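Long-range contacts in putative phosphohistidine phosphatase SixA (Agrobacterium tumefaciens, PDB 2RFL), which probably hydrolyses phosphohistidine in proteins as a member of the histidine phosphatase superfamily, though its substrate is only inferred: residues Ser6-Val11 with Ser99-Gln104; Leu13-Lys18 with Phe140-Leu145; Arg54-Leu59 with Glu106-Met111; Glu88-Arg93 with Val113-Thr118. All blocks are in the same frame, centred on the assembly; numbering follows the deposited sequence.

In the fold
The chain starts with contact 1, where Ser6-Val11 leads into strand 10-15 and meets helix 98-102. This closes a loop of 87 residues. Contact 2 begins on the same strand and closes a longer loop, reaching the turn before strand 145-149. Its span crosses that of contact 1 and encloses contacts 3 and 4. Contact 3 pairs strands 57-60 and 109-114 at their N-terminal ends. Contact 4 joins the loop after strand 82-85 to the far end of strand 109-114. Contacts 1, 3 and 4 all cross one another along the chain. Together the four tie the central sheet to helix 98-102 and to loops at the C-terminal ends of its parallel strands.

Contact 1: Ser6-Val11 with Ser99-Gln104; sequences SFPTRV and SLIAAQ
A single water joins Phe7 to Ala102, and it donates to both backbone carbonyls. Its oxygen lies 2.7 Å from Ala102 O and 2.5 Å from Phe7 O. No direct hydrogen bond links the two segments, so this bridge is their polar link. Phe7 O and Gln104 O also come close, at 3.3 Å, but both are acceptors and do not bond. The peptide between Phe7 and Pro8 is cis. The ring of Pro8 lies against the carbonyls of Ile101 and Gln104. Pro8 CG is 3.4 Å from Ile101 O, and Pro8 CD is equally near Gln104 O. The contact belongs to the alpha-beta-alpha sandwich of the histidine phosphatases. The short helix packs beside the start of strand 10-15, on the face where Met126 of helix 118-127 touches both Val11 and Ile101. These two side chains cross at about a right angle. CG2 of Ile101, anti to the backbone N, meets Val11 CG2 at 3.5 Å, while CG1 of Ile101 sits beside the N and carries CD1 to Val11 CG1. Gln104 folds its amide back onto its own segment. Gln104 NE2 donates to Leu100 O at 2.7 Å, in the carbonyl plane and on a lone pair. Gln104 CB remains beside Pro8 CG, at 4.3 Å.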
loop_
_atom_site.group_PDB
_atom_site.type_symbol
_atom_site.label_atom_id
_atom_site.label_comp_id
_atom_site.label_asym_id
_atom_site.label_seq_id
_atom_site.Cartn_x
_atom_site.Cartn_y
_atom_site.Cartn_z
ATOM N N SER A 6 -10.140 -5.417 18.739
ATOM C CA SER A 6 -8.921 -4.802 18.132
ATOM C C SER A 6 -8.862 -4.996 16.608
ATOM O O SER A 6 -8.339 -6.000 16.147
ATOM C CB SER A 6 -7.663 -5.392 18.802
ATOM O OG SER A 6 -7.690 -6.830 18.920
ATOM N N PHE A 7 -9.408 -4.048 15.842
ATOM C CA PHE A 7 -9.582 -4.174 14.385
ATOM C C PHE A 7 -9.209 -2.878 13.672
ATOM O O PHE A 7 -9.679 -1.821 14.078
ATOM C CB PHE A 7 -11.060 -4.455 14.051
ATOM C CG PHE A 7 -11.409 -5.915 13.840
ATOM C CD1 PHE A 7 -10.817 -6.921 14.584
ATOM C CD2 PHE A 7 -12.397 -6.260 12.930
ATOM C CE1 PHE A 7 -11.166 -8.251 14.390
ATOM C CE2 PHE A 7 -12.753 -7.572 12.726
ATOM C CZ PHE A 7 -12.130 -8.576 13.455
ATOM N N PRO A 8 -8.434 -2.942 12.568
ATOM C CA PRO A 8 -7.901 -4.072 11.764
ATOM C C PRO A 8 -6.908 -5.016 12.449
ATOM O O PRO A 8 -6.163 -4.615 13.331
ATOM C CB PRO A 8 -7.219 -3.360 10.562
ATOM C CG PRO A 8 -7.925 -1.963 10.509
ATOM C CD PRO A 8 -8.043 -1.645 11.972
ATOM N N THR A 9 -6.892 -6.263 12.011
ATOM C CA THR A 9 -5.910 -7.223 12.502
ATOM C C THR A 9 -4.796 -7.496 11.466
ATOM O O THR A 9 -3.748 -8.048 11.790
ATOM C CB THR A 9 -6.604 -8.487 13.118
ATOM O OG1 THR A 9 -6.927 -9.465 12.130
ATOM C CG2 THR A 9 -7.868 -8.085 13.800
ATOM N N ARG A 10 -5.033 -7.072 10.227
ATOM C CA ARG A 10 -4.020 -7.116 9.167
ATOM C C ARG A 10 -4.000 -5.825 8.347
ATOM O O ARG A 10 -5.037 -5.408 7.825
ATOM C CB ARG A 10 -4.212 -8.317 8.222
ATOM C CG ARG A 10 -3.058 -8.454 7.204
ATOM C CD ARG A 10 -2.859 -9.864 6.686
ATOM N NE ARG A 10 -2.261 -10.747 7.680
ATOM C CZ ARG A 10 -1.837 -11.978 7.420
ATOM N NH1 ARG A 10 -1.929 -12.458 6.191
ATOM N NH2 ARG A 10 -1.303 -12.720 8.374
ATOM N N VAL A 11 -2.805 -5.233 8.246
ATOM C CA VAL A 11 -2.520 -4.039 7.447
ATOM C C VAL A 11 -1.647 -4.357 6.232
ATOM O O VAL A 11 -0.530 -4.845 6.355
ATOM C CB VAL A 11 -1.788 -2.950 8.282
ATOM C CG1 VAL A 11 -1.141 -1.885 7.410
ATOM C CG2 VAL A 11 -2.743 -2.277 9.219
ATOM N N SER A 99 -4.114 7.110 10.750
ATOM C CA SER A 99 -5.467 7.426 11.099
ATOM C C SER A 99 -6.476 6.751 10.160
ATOM O O SER A 99 -7.524 6.294 10.599
ATOM C CB SER A 99 -5.597 8.924 11.068
ATOM O OG SER A 99 -4.754 9.458 12.064
ATOM N N LEU A 100 -6.154 6.654 8.882
ATOM C CA LEU A 100 -6.960 5.851 7.960
ATOM C C LEU A 100 -7.100 4.367 8.367
ATOM O O LEU A 100 -8.171 3.742 8.225
ATOM C CB LEU A 100 -6.349 5.933 6.593
ATOM C CG LEU A 100 -6.493 7.274 5.917
ATOM C CD1 LEU A 100 -6.230 7.041 4.483
ATOM C CD2 LEU A 100 -7.895 7.778 6.111
ATOM N N ILE A 101 -5.998 3.834 8.875
ATOM C CA ILE A 101 -5.930 2.494 9.378
ATOM C C ILE A 101 -6.790 2.259 10.616
ATOM O O ILE A 101 -7.730 1.473 10.544
ATOM C CB ILE A 101 -4.491 2.039 9.555
ATOM C CG1 ILE A 101 -3.820 1.900 8.189
ATOM C CG2 ILE A 101 -4.447 0.669 10.224
ATOM C CD1 ILE A 101 -2.332 1.715 8.262
ATOM N N ALA A 102 -6.498 2.949 11.720
ATOM C CA ALA A 102 -7.143 2.699 13.024
ATOM C C ALA A 102 -8.625 3.034 13.022
ATOM O O ALA A 102 -9.416 2.369 13.709
ATOM C CB ALA A 102 -6.461 3.488 14.098
ATOM N N ALA A 103 -8.975 4.079 12.263
ATOM C CA ALA A 103 -10.367 4.457 12.004
ATOM C C ALA A 103 -11.313 3.296 11.621
ATOM O O ALA A 103 -12.464 3.349 11.916
ATOM C CB ALA A 103 -10.444 5.596 10.928
ATOM N N GLN A 104 -10.811 2.269 10.961
ATOM C CA GLN A 104 -11.641 1.228 10.407
ATOM C C GLN A 104 -11.869 0.120 11.445
ATOM O O GLN A 104 -11.335 -0.985 11.329
ATOM C CB GLN A 104 -11.014 0.683 9.138
ATOM C CG GLN A 104 -10.423 1.708 8.223
ATOM C CD GLN A 104 -11.370 2.858 7.835
ATOM O OE1 GLN A 104 -12.586 2.722 7.793
ATOM N NE2 GLN A 104 -10.790 3.988 7.532
HETATM O O HOH W 1 -8.705 0.226 15.114
#

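Contact 2: Leu13-Lys18 with Phe140-Leu145; sequences LLRHAK and FPTSGL
Arg15 grips the segment Phe140-Leu145 through both its backbone and its guanidinium. With His16 and Ala17 it stands where the histidine phosphatase family carries its Arg-His-Gly signature, at the end of strand 10-15. In relatives that histidine takes up the phosphate, which is consistent with a similar site here. The tight part is the type II turn from Pro141 to Gly144, with the Phe140 carbonyl just before it. Arg15 N donates to Gly144 O at 3.2 Å. Arg15 NH1 donates to Phe140 O at 2.8 Å, in the carbonyl plane and near the guanidinium plane. The Arg15 side chain is extended from CG to NE, which carries NH1 out to that carbonyl. Thr142 CG2 sits over the centre of one guanidinium face, 3.8 Å from CZ of Arg15. Ser143 N donates to His16 O at 3.0 Å from above the carbonyl plane, and weakly to Arg15 O. At the strand end Leu14 and Leu145 form an antiparallel, non-hydrogen-bonded pair. Leu13 O meets the edge of the Phe140 ring, 3.2 Å from its CZ. The solvent side is looser. There exposed Lys18 touches Thr142 loosely, with Lys18 N 3.7 Å from Thr142 CB, and the Thr142 hydroxyl is bonded to Glu40. On the buried side, Ser143 OG has no hydrogen-bond partner in the model and lies 3.8 Å from Leu14 CD1.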
loop_
_atom_site.group_PDB
_atom_site.type_symbol
_atom_site.label_atom_id
_atom_site.label_comp_id
_atom_site.label_asym_id
_atom_site.label_seq_id
_atom_site.Cartn_x
_atom_site.Cartn_y
_atom_site.Cartn_z
ATOM N N LEU A 13 0.283 -2.463 3.162
ATOM C CA LEU A 13 0.848 -1.194 2.706
ATOM C C LEU A 13 1.523 -1.293 1.351
ATOM O O LEU A 13 2.645 -1.854 1.234
ATOM C CB LEU A 13 1.912 -0.698 3.697
ATOM C CG LEU A 13 1.640 -0.425 5.166
ATOM C CD1 LEU A 13 2.950 -0.005 5.773
ATOM C CD2 LEU A 13 0.643 0.661 5.296
ATOM N N LEU A 14 0.868 -0.684 0.362
ATOM C CA LEU A 14 1.197 -0.779 -1.054
ATOM C C LEU A 14 1.618 0.573 -1.645
ATOM O O LEU A 14 0.841 1.539 -1.715
ATOM C CB LEU A 14 -0.002 -1.377 -1.868
ATOM C CG LEU A 14 0.122 -1.500 -3.416
ATOM C CD1 LEU A 14 1.297 -2.392 -3.883
ATOM C CD2 LEU A 14 -1.177 -1.942 -4.125
ATOM N N ARG A 15 2.854 0.640 -2.105
ATOM C CA ARG A 15 3.258 1.809 -2.838
ATOM C C ARG A 15 2.811 1.608 -4.276
ATOM O O ARG A 15 2.821 0.488 -4.774
ATOM C CB ARG A 15 4.747 2.067 -2.725
ATOM C CG ARG A 15 5.141 3.397 -3.379
ATOM C CD ARG A 15 6.512 3.893 -3.011
ATOM N NE ARG A 15 6.862 4.979 -3.894
ATOM C CZ ARG A 15 8.098 5.215 -4.324
ATOM N NH1 ARG A 15 9.112 4.467 -3.890
ATOM N NH2 ARG A 15 8.331 6.208 -5.175
ATOM N N HIS A 16 2.379 2.698 -4.913
ATOM C CA HIS A 16 1.917 2.677 -6.278
ATOM C C HIS A 16 3.084 2.192 -7.149
ATOM O O HIS A 16 4.256 2.307 -6.759
ATOM C CB HIS A 16 1.418 4.068 -6.722
ATOM C CG HIS A 16 2.505 5.096 -6.812
ATOM N ND1 HIS A 16 3.380 5.167 -7.880
ATOM C CD2 HIS A 16 2.899 6.054 -5.941
ATOM C CE1 HIS A 16 4.256 6.132 -7.665
ATOM N NE2 HIS A 16 3.979 6.693 -6.504
ATOM N N ALA A 17 2.742 1.618 -8.300
ATOM C CA ALA A 17 3.715 1.117 -9.249
ATOM C C ALA A 17 4.469 2.281 -9.898
ATOM O O ALA A 17 4.106 3.457 -9.669
ATOM C CB ALA A 17 3.013 0.244 -10.296
ATOM N N LYS A 18 5.510 1.947 -10.682
ATOM C CA LYS A 18 6.357 2.938 -11.375
ATOM C C LYS A 18 5.559 3.813 -12.335
ATOM O O LYS A 18 4.835 3.316 -13.213
ATOM C CB LYS A 18 7.550 2.274 -12.097
ATOM C CG LYS A 18 8.564 3.268 -12.737
ATOM C CD LYS A 18 9.813 2.617 -13.318
ATOM C CE LYS A 18 10.928 2.435 -12.277
ATOM N NZ LYS A 18 11.181 3.600 -11.340
ATOM N N PHE A 140 11.324 2.216 0.632
ATOM C CA PHE A 140 10.045 1.562 0.305
ATOM C C PHE A 140 9.756 1.726 -1.206
ATOM O O PHE A 140 9.339 2.814 -1.660
ATOM C CB PHE A 140 8.949 2.184 1.177
ATOM C CG PHE A 140 7.699 1.375 1.301
ATOM C CD1 PHE A 140 7.009 0.924 0.174
ATOM C CD2 PHE A 140 7.167 1.107 2.560
ATOM C CE1 PHE A 140 5.821 0.192 0.270
ATOM C CE2 PHE A 140 5.980 0.376 2.684
ATOM C CZ PHE A 140 5.305 -0.087 1.508
ATOM N N PRO A 141 10.006 0.655 -1.992
ATOM C CA PRO A 141 9.942 0.684 -3.448
ATOM C C PRO A 141 8.505 0.745 -4.039
ATOM O O PRO A 141 7.514 0.542 -3.317
ATOM C CB PRO A 141 10.651 -0.629 -3.838
ATOM C CG PRO A 141 10.385 -1.571 -2.683
ATOM C CD PRO A 141 10.364 -0.689 -1.472
ATOM N N THR A 142 8.416 1.031 -5.341
ATOM C CA THR A 142 7.143 1.079 -6.047
ATOM C C THR A 142 6.538 -0.289 -6.197
ATOM O O THR A 142 7.217 -1.232 -6.555
ATOM C CB THR A 142 7.249 1.656 -7.469
ATOM O OG1 THR A 142 8.206 0.906 -8.242
ATOM C CG2 THR A 142 7.562 3.147 -7.429
ATOM N N SER A 143 5.239 -0.377 -5.978
ATOM C CA SER A 143 4.516 -1.674 -5.848
ATOM C C SER A 143 5.092 -2.640 -4.823
ATOM O O SER A 143 4.915 -3.853 -4.972
ATOM C CB SER A 143 4.299 -2.387 -7.174
ATOM O OG SER A 143 3.269 -3.338 -6.958
ATOM N N GLY A 144 5.757 -2.077 -3.789
ATOM C CA GLY A 144 6.205 -2.815 -2.595
ATOM C C GLY A 144 5.027 -3.022 -1.653
ATOM O O GLY A 144 4.255 -2.107 -1.402
ATOM N N LEU A 145 4.852 -4.237 -1.165
ATOM C CA LEU A 145 3.736 -4.564 -0.259
ATOM C C LEU A 145 4.178 -5.129 1.101
ATOM O O LEU A 145 4.632 -6.270 1.200
ATOM C CB LEU A 145 2.774 -5.533 -0.925
ATOM C CG LEU A 145 1.662 -6.209 -0.129
ATOM C CD1 LEU A 145 0.496 -5.216 0.068
ATOM C CD2 LEU A 145 1.201 -7.523 -0.835
#

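Contact 3: Arg54-Leu59 with Glu106-Met111; sequences RPDLIL and EVQSVM
Leu57-Leu59 and Ser109-Met111 are neighbouring parallel strands in the central sheet of the alpha-beta-alpha sandwich. The contact covers their N-terminal ends. Leu57 pairs with Val110, and Ile58 with Met111. The backbone ladder is firm at one end. Met111 N donates to Leu57 O at 3.0 Å, and Leu59 N to Met111 O at 2.8 Å. Both bonds run almost in line with the carbonyl. At the other end Ser109 O receives weak bonds from Asp56 N and Leu57 N. The Asp56 side chain adds a stronger tie there. Asp56 OD2 accepts from Ser109 N at 3.1 Å, with the N-H coming from above the carboxylate plane. The torsion that sets CG beside the backbone N (chi1 -50°) turns the carboxylate toward this amide. Residue 111 is selenomethionine. It lies side by side with Ile58, and Met111 CE touches Ile58 CG1 at 3.8 Å. The bend at chi3 brings the methyl there. Met111 CB meets Pro55 CG at 3.8 Å. On the other face Val107 CG1 lies 3.8 Å from Leu57 CB. Strand 82-85 flanks strand 57-60, and strand 10-15 flanks strand 109-114. Helix 64-77 covers the Ile58 and Met111 face with Thr70 and Trp73, while Gln104 and Pro8 reach Leu59 and Val110 on the other.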
loop_
_atom_site.group_PDB
_atom_site.type_symbol
_atom_site.label_atom_id
_atom_site.label_comp_id
_atom_site.label_asym_id
_atom_site.label_seq_id
_atom_site.Cartn_x
_atom_site.Cartn_y
_atom_site.Cartn_z
ATOM N N ARG A 54 -5.708 -11.158 0.526
ATOM C CA ARG A 54 -6.929 -10.458 0.113
ATOM C C ARG A 54 -7.443 -9.511 1.216
ATOM O O ARG A 54 -7.731 -9.954 2.325
ATOM C CB ARG A 54 -8.025 -11.467 -0.284
ATOM C CG ARG A 54 -9.298 -10.865 -0.876
ATOM C CD ARG A 54 -10.481 -11.817 -0.861
ATOM N NE ARG A 54 -11.690 -11.131 -0.382
ATOM C CZ ARG A 54 -12.604 -10.506 -1.146
ATOM N NH1 ARG A 54 -13.645 -9.900 -0.576
ATOM N NH2 ARG A 54 -12.491 -10.459 -2.469
ATOM N N PRO A 55 -7.535 -8.197 0.913
ATOM C CA PRO A 55 -8.073 -7.260 1.883
ATOM C C PRO A 55 -9.557 -7.060 1.709
ATOM O O PRO A 55 -10.061 -7.112 0.602
ATOM C CB PRO A 55 -7.302 -5.961 1.581
ATOM C CG PRO A 55 -6.632 -6.199 0.210
ATOM C CD PRO A 55 -7.112 -7.498 -0.308
ATOM N N ASP A 56 -10.248 -6.856 2.824
ATOM C CA ASP A 56 -11.688 -6.534 2.833
ATOM C C ASP A 56 -11.953 -5.157 2.239
ATOM O O ASP A 56 -12.840 -4.994 1.439
ATOM C CB ASP A 56 -12.205 -6.584 4.263
ATOM C CG ASP A 56 -11.813 -7.853 4.968
ATOM O OD1 ASP A 56 -11.562 -8.883 4.297
ATOM O OD2 ASP A 56 -11.764 -7.838 6.197
ATOM N N LEU A 57 -11.144 -4.184 2.659
ATOM C CA LEU A 57 -11.217 -2.791 2.199
ATOM C C LEU A 57 -9.872 -2.242 1.629
ATOM O O LEU A 57 -8.817 -2.399 2.248
ATOM C CB LEU A 57 -11.726 -1.907 3.348
ATOM C CG LEU A 57 -11.620 -0.390 3.139
ATOM C CD1 LEU A 57 -12.637 0.212 2.172
ATOM C CD2 LEU A 57 -11.666 0.280 4.496
ATOM N N ILE A 58 -9.947 -1.618 0.459
ATOM C CA ILE A 58 -8.824 -0.901 -0.155
ATOM C C ILE A 58 -9.038 0.607 -0.142
ATOM O O ILE A 58 -9.988 1.082 -0.769
ATOM C CB ILE A 58 -8.597 -1.289 -1.650
ATOM C CG1 ILE A 58 -8.263 -2.772 -1.791
ATOM C CG2 ILE A 58 -7.476 -0.444 -2.273
ATOM C CD1 ILE A 58 -8.520 -3.321 -3.167
ATOM N N LEU A 59 -8.141 1.350 0.540
ATOM C CA LEU A 59 -8.125 2.831 0.522
ATOM C C LEU A 59 -6.981 3.352 -0.341
ATOM O O LEU A 59 -5.820 3.043 -0.122
ATOM C CB LEU A 59 -8.005 3.403 1.926
ATOM C CG LEU A 59 -9.028 3.000 2.983
ATOM C CD1 LEU A 59 -8.778 3.587 4.379
ATOM C CD2 LEU A 59 -10.411 3.327 2.424
ATOM N N GLU A 106 -14.276 -1.940 12.526
ATOM C CA GLU A 106 -14.839 -3.270 12.247
ATOM C C GLU A 106 -14.616 -3.772 10.804
ATOM O O GLU A 106 -15.540 -4.273 10.168
ATOM C CB GLU A 106 -16.340 -3.286 12.573
ATOM C CG GLU A 106 -16.675 -3.006 14.049
ATOM C CD GLU A 106 -18.137 -2.614 14.263
ATOM O OE1 GLU A 106 -18.778 -2.129 13.287
ATOM O OE2 GLU A 106 -18.631 -2.790 15.414
ATOM N N VAL A 107 -13.396 -3.620 10.299
ATOM C CA VAL A 107 -12.955 -4.228 9.050
ATOM C C VAL A 107 -11.711 -5.015 9.418
ATOM O O VAL A 107 -10.760 -4.443 9.972
ATOM C CB VAL A 107 -12.526 -3.171 8.005
ATOM C CG1 VAL A 107 -12.357 -3.796 6.622
ATOM C CG2 VAL A 107 -13.490 -2.018 7.956
ATOM N N GLN A 108 -11.712 -6.311 9.114
ATOM C CA GLN A 108 -10.675 -7.219 9.588
ATOM C C GLN A 108 -9.306 -6.952 8.978
ATOM O O GLN A 108 -8.323 -6.927 9.700
ATOM C CB GLN A 108 -11.073 -8.664 9.343
ATOM C CG GLN A 108 -10.061 -9.661 9.856
ATOM C CD GLN A 108 -10.312 -11.068 9.353
ATOM O OE1 GLN A 108 -11.282 -11.734 9.756
ATOM N NE2 GLN A 108 -9.434 -11.532 8.463
ATOM N N SER A 109 -9.262 -6.797 7.652
ATOM C CA SER A 109 -8.032 -6.455 6.927
ATOM C C SER A 109 -8.164 -5.288 5.961
ATOM O O SER A 109 -9.115 -5.175 5.200
ATOM C CB SER A 109 -7.360 -7.672 6.246
ATOM O OG SER A 109 -8.254 -8.463 5.505
ATOM N N VAL A 110 -7.164 -4.426 5.987
ATOM C CA VAL A 110 -7.229 -3.205 5.219
ATOM C C VAL A 110 -5.908 -2.879 4.530
ATOM O O VAL A 110 -4.824 -3.059 5.080
ATOM C CB VAL A 110 -7.792 -2.014 6.068
ATOM C CG1 VAL A 110 -7.128 -1.990 7.400
ATOM C CG2 VAL A 110 -7.582 -0.670 5.371
HETATM N N MSE A 111 -6.046 -2.399 3.305
HETATM C CA MSE A 111 -4.932 -2.091 2.464
HETATM C C MSE A 111 -4.976 -0.634 2.056
HETATM O O MSE A 111 -5.993 -0.137 1.553
HETATM C CB MSE A 111 -4.940 -2.946 1.215
HETATM C CG MSE A 111 -3.918 -2.490 0.228
HETATM SE SE MSE A 111 -3.484 -3.814 -1.055
HETATM C CE MSE A 111 -4.617 -3.262 -2.602
#

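Contact 4: Glu88-Arg93 with Val113-Thr118; sequences EMYNAR and VGHNPT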
loop_
_atom_site.group_PDB
_atom_site.type_symbol
_atom_site.label_atom_id
_atom_site.label_comp_id
_atom_site.label_asym_id
_atom_site.label_seq_id
_atom_site.Cartn_x
_atom_site.Cartn_y
_atom_site.Cartn_z
ATOM N N GLU A 88 -7.284 13.207 -0.518
ATOM C CA GLU A 88 -6.358 13.632 0.539
ATOM C C GLU A 88 -5.213 12.629 0.867
ATOM O O GLU A 88 -4.367 12.880 1.733
ATOM C CB GLU A 88 -7.169 13.982 1.784
ATOM C CG GLU A 88 -6.552 15.058 2.662
ATOM C CD GLU A 88 -6.875 16.460 2.207
ATOM O OE1 GLU A 88 -7.218 16.640 1.017
ATOM O OE2 GLU A 88 -6.784 17.395 3.034
HETATM N N MSE A 89 -5.209 11.502 0.162
HETATM C CA MSE A 89 -4.085 10.575 0.207
HETATM C C MSE A 89 -2.997 10.981 -0.782
HETATM O O MSE A 89 -1.871 10.486 -0.717
HETATM C CB MSE A 89 -4.556 9.149 -0.087
HETATM C CG MSE A 89 -5.065 8.400 1.135
HETATM SE SE MSE A 89 -5.455 6.526 0.759
HETATM C CE MSE A 89 -3.709 5.764 1.175
ATOM N N TYR A 90 -3.339 11.884 -1.694
ATOM C CA TYR A 90 -2.352 12.498 -2.573
ATOM C C TYR A 90 -1.877 13.837 -2.020
ATOM O O TYR A 90 -2.686 14.695 -1.664
ATOM C CB TYR A 90 -2.929 12.684 -3.978
ATOM C CG TYR A 90 -2.016 13.435 -4.920
ATOM C CD1 TYR A 90 -0.921 12.811 -5.503
ATOM C CD2 TYR A 90 -2.248 14.770 -5.227
ATOM C CE1 TYR A 90 -0.084 13.494 -6.366
ATOM C CE2 TYR A 90 -1.417 15.461 -6.088
ATOM C CZ TYR A 90 -0.337 14.818 -6.654
ATOM O OH TYR A 90 0.494 15.502 -7.512
ATOM N N ASN A 91 -0.562 14.010 -1.951
ATOM C CA ASN A 91 0.025 15.162 -1.276
ATOM C C ASN A 91 -0.572 15.383 0.110
ATOM O O ASN A 91 -1.157 16.431 0.384
ATOM C CB ASN A 91 -0.137 16.423 -2.126
ATOM C CG ASN A 91 1.082 17.323 -2.076
ATOM O OD1 ASN A 91 2.103 17.038 -2.702
ATOM N ND2 ASN A 91 0.981 18.415 -1.327
ATOM N N ALA A 92 -0.420 14.390 0.980
ATOM C CA ALA A 92 -1.092 14.396 2.274
ATOM C C ALA A 92 -0.502 15.457 3.197
ATOM O O ALA A 92 0.700 15.717 3.171
ATOM C CB ALA A 92 -1.009 13.022 2.920
ATOM N N ARG A 93 -1.367 16.084 3.995
ATOM C CA ARG A 93 -0.933 16.939 5.085
ATOM C C ARG A 93 -0.254 16.226 6.222
ATOM O O ARG A 93 0.446 16.817 6.997
ATOM C CB ARG A 93 -1.950 18.005 5.532
ATOM C CG ARG A 93 -3.416 17.808 5.279
ATOM C CD ARG A 93 -4.226 19.143 5.126
ATOM N NE ARG A 93 -3.897 20.268 6.042
ATOM C CZ ARG A 93 -4.502 21.468 6.078
ATOM N NH1 ARG A 93 -5.500 21.750 5.254
ATOM N NH2 ARG A 93 -4.114 22.390 6.943
ATOM N N VAL A 113 -3.362 2.261 -0.447
ATOM C CA VAL A 113 -2.624 2.499 -1.711
ATOM C C VAL A 113 -2.318 4.012 -1.891
ATOM O O VAL A 113 -3.149 4.803 -2.316
ATOM C CB VAL A 113 -3.389 1.917 -2.958
ATOM C CG1 VAL A 113 -2.598 2.095 -4.301
ATOM C CG2 VAL A 113 -3.754 0.466 -2.733
ATOM N N GLY A 114 -1.093 4.397 -1.563
ATOM C CA GLY A 114 -0.659 5.803 -1.668
ATOM C C GLY A 114 0.820 5.909 -1.964
ATOM O O GLY A 114 1.389 5.019 -2.600
ATOM N N HIS A 115 1.435 6.986 -1.472
ATOM C CA HIS A 115 2.733 7.459 -1.968
ATOM C C HIS A 115 3.742 7.654 -0.853
ATOM O O HIS A 115 3.368 7.912 0.287
ATOM C CB HIS A 115 2.632 8.833 -2.691
ATOM C CG HIS A 115 1.393 9.043 -3.493
ATOM N ND1 HIS A 115 1.426 9.294 -4.847
ATOM C CD2 HIS A 115 0.089 9.132 -3.134
ATOM C CE1 HIS A 115 0.202 9.495 -5.299
ATOM N NE2 HIS A 115 -0.632 9.393 -4.280
ATOM N N ASN A 116 5.020 7.548 -1.225
ATOM C CA ASN A 116 6.153 8.040 -0.441
ATOM C C ASN A 116 6.133 9.580 -0.343
ATOM O O ASN A 116 5.665 10.226 -1.261
ATOM C CB ASN A 116 7.471 7.559 -1.080
ATOM C CG ASN A 116 7.959 6.211 -0.518
ATOM O OD1 ASN A 116 7.428 5.674 0.464
ATOM N ND2 ASN A 116 8.996 5.677 -1.135
ATOM N N PRO A 117 6.665 10.179 0.746
ATOM C CA PRO A 117 7.257 9.635 1.969
ATOM C C PRO A 117 6.217 9.080 2.927
ATOM O O PRO A 117 6.581 8.326 3.830
ATOM C CB PRO A 117 7.891 10.861 2.651
ATOM C CG PRO A 117 7.567 11.999 1.889
ATOM C CD PRO A 117 6.692 11.656 0.754
ATOM N N THR A 118 4.953 9.477 2.756
ATOM C CA THR A 118 3.896 9.041 3.660
ATOM C C THR A 118 3.799 7.524 3.859
ATOM O O THR A 118 3.567 7.065 4.956
ATOM C CB THR A 118 2.557 9.581 3.202
ATOM O OG1 THR A 118 2.782 10.829 2.548
ATOM C CG2 THR A 118 1.594 9.758 4.386
HETATM O O HOH W 2 1.161 11.148 0.371
#
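Tyr90 and His115 meet as an offset edge-to-face pair at the C-terminal ends of the parallel strands in the histidine phosphatase fold. His115 follows the end of strand 109-114, and Tyr90 is in the loop after strand 82-85. The His115 ring also meets that of His16, the signature histidine, and His115 probably corresponds to the second conserved histidine of the active site, as in relatives. The ring centroids of Tyr90 and His115 are 5.4 Å apart, with planes at 62°. The Tyr90 edge leads: Tyr90 CD1 comes within 3.5 Å of His115 CE1. The Tyr90 ring is swung away from its own amide, with CG anti to the backbone N (chi1 174°). This lays it obliquely across His115. His115 has its CG beside the backbone N and anti to the carbonyl carbon. Outside the contact, Asp28 holds the hydroxyl end of Tyr90. His115 NE2 bonds to Ser61 OG, which should help fix the rotation of that ring. Met89 O lies 3.4 Å from His115 CD2. The same carbonyl takes a hydrogen bond from Tyr97 OH, which also bonds to His115 N. Residue 89 is a selenomethionine. Its chain is straight at chi2 and bends at chi3 (90°), which brings CE to the end of the strand. There Met89 CE rests 3.7 Å from Val113 O and 4.0 Å from Gly114 N. Ala92 points toward the segment Val113-Thr118, its CB 4.4 Å from Thr118 OG1. The last link is a water, which lies 2.7 Å from Thr118 OG1 and donates across a longer 3.3 Å to Met89 O.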